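Local coordinates for putative isohexenylglutaconyl-CoA hydratase (Pseudomonas aeruginosa, PDB 4ZU2), which probably hydrates the unsaturated thioester isohexenylglutaconyl-CoA during bacterial growth on acyclic terpenes such as citronellate, as a member of the crotonase family, at residues 22-25 / 26-29; 200-203 / 204-208; 231-234 / 235-238. All blocks are in the same frame, centred on the assembly; numbering follows the deposited sequence.

Interaction 1 (22-25 / 26-29)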
loop_
_atom_site.group_PDB
_atom_site.type_symbol
_atom_site.label_atom_id
_atom_site.label_comp_id
_atom_site.label_asym_id
_atom_site.label_seq_id
_atom_site.Cartn_x
_atom_site.Cartn_y
_atom_site.Cartn_z
ATOM N N LEU A 22 -27.524 -7.567 7.863
ATOM C CA LEU A 22 -27.239 -8.900 8.331
ATOM C C LEU A 22 -28.044 -9.012 9.616
ATOM O O LEU A 22 -27.942 -8.160 10.522
ATOM C CB LEU A 22 -25.740 -9.090 8.607
ATOM C CG LEU A 22 -24.758 -8.573 7.535
ATOM C CD1 LEU A 22 -23.315 -8.795 7.954
ATOM C CD2 LEU A 22 -25.037 -9.183 6.221
ATOM N N ASN A 23 -28.848 -10.051 9.669
ATOM C CA ASN A 23 -29.939 -10.114 10.606
ATOM C C ASN A 23 -30.028 -11.455 11.330
ATOM O O ASN A 23 -30.959 -12.220 11.138
ATOM C CB ASN A 23 -31.227 -9.812 9.812
ATOM C CG ASN A 23 -32.416 -9.503 10.703
ATOM O OD1 ASN A 23 -33.543 -9.765 10.325
ATOM N ND2 ASN A 23 -32.173 -8.947 11.874
ATOM N N ARG A 24 -29.018 -11.747 12.131
ATOM C CA ARG A 24 -29.076 -12.838 13.097
ATOM C C ARG A 24 -28.473 -12.299 14.386
ATOM O O ARG A 24 -27.386 -12.728 14.758
ATOM C CB ARG A 24 -28.264 -14.054 12.605
ATOM C CG ARG A 24 -28.907 -14.829 11.460
ATOM C CD ARG A 24 -27.953 -15.824 10.759
ATOM N NE ARG A 24 -28.026 -17.169 11.340
ATOM C CZ ARG A 24 -27.096 -17.722 12.119
ATOM N NH1 ARG A 24 -25.983 -17.058 12.433
ATOM N NH2 ARG A 24 -27.285 -18.959 12.592
ATOM N N PRO A 25 -29.155 -11.326 15.034
ATOM C CA PRO A 25 -28.614 -10.540 16.150
ATOM C C PRO A 25 -28.253 -11.388 17.350
ATOM O O PRO A 25 -27.386 -11.039 18.153
ATOM C CB PRO A 25 -29.762 -9.588 16.504
ATOM C CG PRO A 25 -31.001 -10.223 15.899
ATOM C CD PRO A 25 -30.496 -10.854 14.640
ATOM N N GLN A 26 -28.963 -12.494 17.460
ATOM C CA GLN A 26 -28.734 -13.534 18.440
ATOM C C GLN A 26 -27.326 -14.077 18.470
ATOM O O GLN A 26 -26.840 -14.416 19.542
ATOM C CB GLN A 26 -29.704 -14.699 18.170
ATOM C CG GLN A 26 -29.740 -15.196 16.660
ATOM C CD GLN A 26 -30.696 -14.369 15.783
ATOM O OE1 GLN A 26 -30.768 -13.196 15.969
ATOM N NE2 GLN A 26 -31.426 -14.981 14.870
ATOM N N SER A 27 -26.687 -14.205 17.303
ATOM C CA SER A 27 -25.294 -14.666 17.238
ATOM C C SER A 27 -24.367 -13.570 16.731
ATOM O O SER A 27 -23.380 -13.860 16.036
ATOM C CB SER A 27 -25.169 -15.909 16.359
ATOM O OG SER A 27 -25.390 -15.619 15.003
ATOM N N ARG A 28 -24.701 -12.323 17.092
ATOM C CA ARG A 28 -24.008 -11.130 16.621
ATOM C C ARG A 28 -23.759 -11.221 15.103
ATOM O O ARG A 28 -22.708 -10.824 14.602
ATOM C CB ARG A 28 -22.699 -10.897 17.403
ATOM C CG ARG A 28 -22.876 -10.684 18.879
ATOM C CD ARG A 28 -21.581 -10.219 19.547
ATOM N NE ARG A 28 -20.443 -11.112 19.281
ATOM C CZ ARG A 28 -19.213 -10.935 19.780
ATOM N NH1 ARG A 28 -18.953 -9.915 20.588
ATOM N NH2 ARG A 28 -18.237 -11.792 19.493
ATOM N N ASN A 29 -24.753 -11.766 14.411
ATOM C CA ASN A 29 -24.824 -11.812 12.958
ATOM C C ASN A 29 -23.729 -12.650 12.310
ATOM O O ASN A 29 -23.119 -12.241 11.321
ATOM C CB ASN A 29 -24.794 -10.399 12.401
ATOM C CG ASN A 29 -26.011 -9.610 12.789
ATOM O OD1 ASN A 29 -27.135 -10.123 12.718
ATOM N ND2 ASN A 29 -25.807 -8.355 13.180
#

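Interaction 2 (200-203 / 204-208)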
loop_
_atom_site.group_PDB
_atom_site.type_symbol
_atom_site.label_atom_id
_atom_site.label_comp_id
_atom_site.label_asym_id
_atom_site.label_seq_id
_atom_site.Cartn_x
_atom_site.Cartn_y
_atom_site.Cartn_z
ATOM N N THR A 200 -22.042 10.449 2.094
ATOM C CA THR A 200 -21.429 9.542 1.120
ATOM C C THR A 200 -22.408 9.250 -0.003
ATOM O O THR A 200 -22.073 9.328 -1.170
ATOM C CB THR A 200 -21.057 8.222 1.779
ATOM O OG1 THR A 200 -20.052 8.447 2.782
ATOM C CG2 THR A 200 -20.550 7.191 0.751
ATOM N N LEU A 201 -23.638 8.963 0.357
ATOM C CA LEU A 201 -24.638 8.607 -0.634
ATOM C C LEU A 201 -25.008 9.777 -1.527
ATOM O O LEU A 201 -25.388 9.575 -2.668
ATOM C CB LEU A 201 -25.884 8.038 0.027
ATOM C CG LEU A 201 -25.752 6.612 0.586
ATOM C CD1 LEU A 201 -27.056 6.201 1.297
ATOM C CD2 LEU A 201 -25.394 5.571 -0.512
ATOM N N GLU A 202 -24.891 10.998 -1.036
ATOM C CA GLU A 202 -25.244 12.111 -1.890
ATOM C C GLU A 202 -24.046 12.397 -2.804
ATOM O O GLU A 202 -24.228 12.768 -3.941
ATOM C CB GLU A 202 -25.710 13.325 -1.091
ATOM C CG GLU A 202 -26.635 14.194 -1.914
ATOM C CD GLU A 202 -28.032 13.637 -2.060
ATOM O OE1 GLU A 202 -28.539 13.072 -1.067
ATOM O OE2 GLU A 202 -28.601 13.747 -3.180
ATOM N N GLN A 203 -22.825 12.171 -2.320
ATOM C CA GLN A 203 -21.657 12.254 -3.200
ATOM C C GLN A 203 -21.746 11.271 -4.349
ATOM O O GLN A 203 -21.364 11.567 -5.479
ATOM C CB GLN A 203 -20.387 11.981 -2.431
ATOM C CG GLN A 203 -20.134 13.019 -1.377
ATOM C CD GLN A 203 -18.897 12.719 -0.564
ATOM O OE1 GLN A 203 -18.781 11.672 0.064
ATOM N NE2 GLN A 203 -17.953 13.633 -0.593
ATOM N N LEU A 204 -22.260 10.088 -4.040
ATOM C CA LEU A 204 -22.346 9.009 -5.000
ATOM C C LEU A 204 -23.369 9.274 -6.082
ATOM O O LEU A 204 -23.241 8.765 -7.208
ATOM C CB LEU A 204 -22.698 7.721 -4.230
ATOM C CG LEU A 204 -23.047 6.410 -4.929
ATOM C CD1 LEU A 204 -24.471 6.361 -5.453
ATOM C CD2 LEU A 204 -22.051 6.062 -5.990
ATOM N N ARG A 205 -24.414 10.030 -5.751
ATOM C CA ARG A 205 -25.517 10.233 -6.698
ATOM C C ARG A 205 -25.134 11.225 -7.817
ATOM O O ARG A 205 -25.812 11.273 -8.866
ATOM C CB ARG A 205 -26.804 10.696 -5.970
ATOM C CG ARG A 205 -27.408 9.680 -4.958
ATOM C CD ARG A 205 -28.249 8.573 -5.606
ATOM N NE ARG A 205 -29.418 8.204 -4.797
ATOM C CZ ARG A 205 -30.420 7.403 -5.198
ATOM N NH1 ARG A 205 -30.445 6.853 -6.407
ATOM N NH2 ARG A 205 -31.422 7.144 -4.374
ATOM N N ARG A 206 -24.075 12.018 -7.576
ATOM C CA ARG A 206 -23.442 12.849 -8.592
ATOM C C ARG A 206 -22.877 11.967 -9.715
ATOM O O ARG A 206 -22.750 12.401 -10.851
ATOM C CB ARG A 206 -22.225 13.625 -8.033
ATOM C CG ARG A 206 -22.387 14.478 -6.805
ATOM C CD ARG A 206 -23.485 15.480 -6.993
ATOM N NE ARG A 206 -23.702 16.292 -5.794
ATOM C CZ ARG A 206 -24.636 16.051 -4.866
ATOM N NH1 ARG A 206 -25.478 15.004 -4.989
ATOM N NH2 ARG A 206 -24.729 16.868 -3.806
ATOM N N CYS A 207 -22.531 10.726 -9.368
ATOM C CA CYS A 207 -21.697 9.858 -10.190
ATOM C C CYS A 207 -22.517 8.864 -10.994
ATOM O O CYS A 207 -23.380 8.162 -10.455
ATOM C CB CYS A 207 -20.684 9.130 -9.284
ATOM S SG CYS A 207 -19.530 10.258 -8.395
ATOM N N ALA A 208 -22.266 8.807 -12.298
ATOM C CA ALA A 208 -23.026 7.899 -13.190
ATOM C C ALA A 208 -22.731 6.414 -12.908
ATOM O O ALA A 208 -21.610 6.049 -12.533
ATOM C CB ALA A 208 -22.716 8.219 -14.669
#

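Interaction 3 (231-234 / 235-238)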
loop_
_atom_site.group_PDB
_atom_site.type_symbol
_atom_site.label_atom_id
_atom_site.label_comp_id
_atom_site.label_asym_id
_atom_site.label_seq_id
_atom_site.Cartn_x
_atom_site.Cartn_y
_atom_site.Cartn_z
ATOM N N LEU A 231 -3.241 0.077 -19.602
ATOM C CA LEU A 231 -3.525 1.406 -20.176
ATOM C C LEU A 231 -4.179 1.370 -21.533
ATOM O O LEU A 231 -5.091 2.179 -21.828
ATOM C CB LEU A 231 -2.249 2.217 -20.263
ATOM C CG LEU A 231 -1.799 2.652 -18.872
ATOM C CD1 LEU A 231 -0.452 3.233 -18.953
ATOM C CD2 LEU A 231 -2.787 3.616 -18.221
ATOM N N ASP A 232 -3.741 0.413 -22.344
ATOM C CA ASP A 232 -4.286 0.186 -23.680
ATOM C C ASP A 232 -5.759 -0.015 -23.566
ATOM O O ASP A 232 -6.540 0.662 -24.249
ATOM C CB ASP A 232 -3.669 -1.060 -24.340
ATOM C CG ASP A 232 -2.228 -0.850 -24.736
ATOM O OD1 ASP A 232 -1.774 0.303 -24.666
ATOM O OD2 ASP A 232 -1.531 -1.821 -25.124
ATOM N N ASP A 233 -6.150 -0.938 -22.676
ATOM C CA ASP A 233 -7.537 -1.269 -22.569
ATOM C C ASP A 233 -8.326 -0.094 -22.009
ATOM O O ASP A 233 -9.472 0.194 -22.452
ATOM C CB ASP A 233 -7.753 -2.525 -21.711
ATOM C CG ASP A 233 -9.200 -2.934 -21.685
ATOM O OD1 ASP A 233 -9.806 -3.039 -22.784
ATOM O OD2 ASP A 233 -9.742 -3.131 -20.573
ATOM N N ALA A 234 -7.721 0.552 -21.022
ATOM C CA ALA A 234 -8.302 1.702 -20.361
ATOM C C ALA A 234 -8.638 2.777 -21.422
ATOM O O ALA A 234 -9.678 3.379 -21.356
ATOM C CB ALA A 234 -7.349 2.241 -19.336
ATOM N N ALA A 235 -7.769 2.985 -22.408
ATOM C CA ALA A 235 -8.006 4.016 -23.434
ATOM C C ALA A 235 -9.230 3.674 -24.278
ATOM O O ALA A 235 -10.047 4.538 -24.546
ATOM C CB ALA A 235 -6.777 4.182 -24.326
ATOM N N ARG A 236 -9.374 2.410 -24.664
ATOM C CA ARG A 236 -10.574 1.963 -25.350
ATOM C C ARG A 236 -11.821 2.219 -24.484
ATOM O O ARG A 236 -12.873 2.600 -24.982
ATOM C CB ARG A 236 -10.454 0.472 -25.702
ATOM C CG ARG A 236 -9.399 0.236 -26.772
ATOM C CD ARG A 236 -9.298 -1.210 -27.247
ATOM N NE ARG A 236 -8.886 -2.101 -26.162
ATOM C CZ ARG A 236 -7.671 -2.631 -26.002
ATOM N NH1 ARG A 236 -6.689 -2.407 -26.863
ATOM N NH2 ARG A 236 -7.450 -3.422 -24.964
ATOM N N GLN A 237 -11.707 2.023 -23.185
ATOM C CA GLN A 237 -12.881 2.126 -22.330
ATOM C C GLN A 237 -13.248 3.580 -22.170
ATOM O O GLN A 237 -14.421 3.934 -22.164
ATOM C CB GLN A 237 -12.670 1.456 -20.963
ATOM C CG GLN A 237 -12.705 -0.076 -21.051
ATOM C CD GLN A 237 -12.810 -0.760 -19.701
ATOM O OE1 GLN A 237 -12.002 -1.640 -19.359
ATOM N NE2 GLN A 237 -13.820 -0.384 -18.939
ATOM N N PHE A 238 -12.248 4.433 -22.070
ATOM C CA PHE A 238 -12.497 5.874 -22.015
ATOM C C PHE A 238 -13.247 6.395 -23.254
ATOM O O PHE A 238 -14.092 7.293 -23.143
ATOM C CB PHE A 238 -11.189 6.611 -21.868
ATOM C CG PHE A 238 -11.339 8.125 -21.733
ATOM C CD1 PHE A 238 -11.488 8.720 -20.482
ATOM C CD2 PHE A 238 -11.294 8.946 -22.854
ATOM C CE1 PHE A 238 -11.608 10.087 -20.354
ATOM C CE2 PHE A 238 -11.408 10.318 -22.730
ATOM C CZ PHE A 238 -11.571 10.891 -21.479
#

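Interaction 1 (22-25 / 26-29)
Asn-29 reaches back across a tight turn to Leu-22 and Arg-24, and its short side chain illustrates how an asparagine can knit a loop together. Its CB lies 4.1 Å from CB of Leu-22, an aliphatic touch at the end of the strand. With CG beside the backbone N (chi1 -65°), the amide is carried over the chain leaving that strand, and CG comes to 3.3 Å from the carbonyl O of Leu-22. The tip then divides its work. OD1 takes the backbone N-H of Arg-24 at 2.6 Å, the donor lying nearly in line with the side-chain C=O bond, while ND2 gives its hydrogens to the carbonyls of Ala-60 and His-63. Both ends of the amide are thus used, which fixes its rotation.

The backbone supplies the frame. Asn-29 N bonds to Arg-24 O at 2.8 Å and Arg-28 N to Pro-25 O at 3.2 Å, with Arg-28 in a left-handed conformation: together these are the paired bonds of a Schellman motif. Arg-24 O also accepts from Ser-27 N at 3.0 Å, and the two donors approach from opposite faces of its plane. Beyond, NH1 of Arg-24 lies obliquely beside Ser-27 OG at 3.0 Å, an approach whose angle is too poor for a hydrogen bond; each of these atoms has a weak bond to the backbone of Ala-30 instead.

In crotonase relatives the corresponding loop helps to bind coenzyme A, so a similar role is probable here. The turn links strand 17-22 to helix 33-47: Leu-22 packs on Leu-9 of strand 9-14 and on Met-35 and Leu-39 of the helix, while Arg-28 extends over strand 112-114.

Interaction 2 (200-203 / 204-208)
The guanidinium of Arg-206 has the carbonyl O of Glu-202 over one face and the carboxylate atom OE2 of Glu-202 in plane at its edge. The edge contact is a long salt bridge, OE2 to NH1 3.8 Å, and the two planar groups are turned 53° apart. The two residues stand four apart, an i to i+4 pairing near the C-terminal end of helix 190-205. Over the face, Glu-202 O comes to 2.8 Å from NH1, but the angle is poor for a hydrogen bond. A bend in the arginine chain (chi2 -55°) curls it back along the helix, bringing NH1 within 3.4 Å of Glu-202 CG.

Beneath these side chains the helix is running out. Leu-204 N still bonds to Thr-200 O at 3.0 Å, whereas Arg-205 N is shared between Glu-202 O and, weakly, Leu-201 O. The terminal carbonyls find partners beyond the helix: Arg-53 NH2 bonds to those of Arg-205 and Cys-207, and Trp-262 NE1 to that of Arg-206.

Arg-205 forms a salt bridge with Glu-15 and packs on strand 17-22, Leu-201 and Leu-204 rest on Ala-54 of strand 54-59, and Ala-208 occupies the N-cap position of helix 209-221, beside Gly-143 of the second subunit.

Interaction 3 (231-234 / 235-238)
Arg-236 and Asp-233, three residues apart on one turn of helix, are joined by a salt bridge in which NH2 donates to OD1 at 3.2 Å with an N-H...O angle of 154°. The acceptor lies in the guanidinium plane, yet the arginine meets OD1 on its anti side, and the two planar groups are turned 44° apart. The guanidinium folds down over the helix: Asp-232 O sits 3.9 Å above its plane, over the centre, and NH2 approaches Asp-233 CA at 3.2 Å. On the aspartate side, CG anti to the backbone N (chi1 -176°) places the carboxylate between Arg-236 and the side chain of Gln-237, whose CG also rests 3.5 Å from Asp-233 O.

Helix 227-242 belongs to the C-terminal helical region through which crotonase-family subunits pack against one another in their trimers. Its i to i+4 bonds hold these side chains in step, including Gln-237 N to Asp-233 O at 3.0 Å and Phe-238 N to Ala-234 O at 2.9 Å.

Farther out, Asp-232 forms a salt bridge with Arg-89 of the second subunit, Gln-148 of that subunit bonds to Leu-231 O, and its Leu-145 packs on Phe-238. Within the chain, the side chains of Ala-234 and Gln-237 pack against helix 209-221.

Overall arrangement
From the N terminus, interaction 1 comes first, closing the loop that leads out of strand 17-22 toward helix 33-47 beside the main sheet. Interaction 2 follows much later, where helix 190-205 ends and the chain turns into helix 209-221. Interaction 3 lies on helix 227-242, the next helix along. The three run in series, none nested in or crossing another. Interactions 1 and 3 fall on opposite sides of the chain's centre, their own centres about 43 Å apart. Interactions 2 and 3, about 24 Å apart between centres, are bridged by helix 209-221 and both touch the second subunit, so sheet and trimer interface are linked through the C-terminal helices.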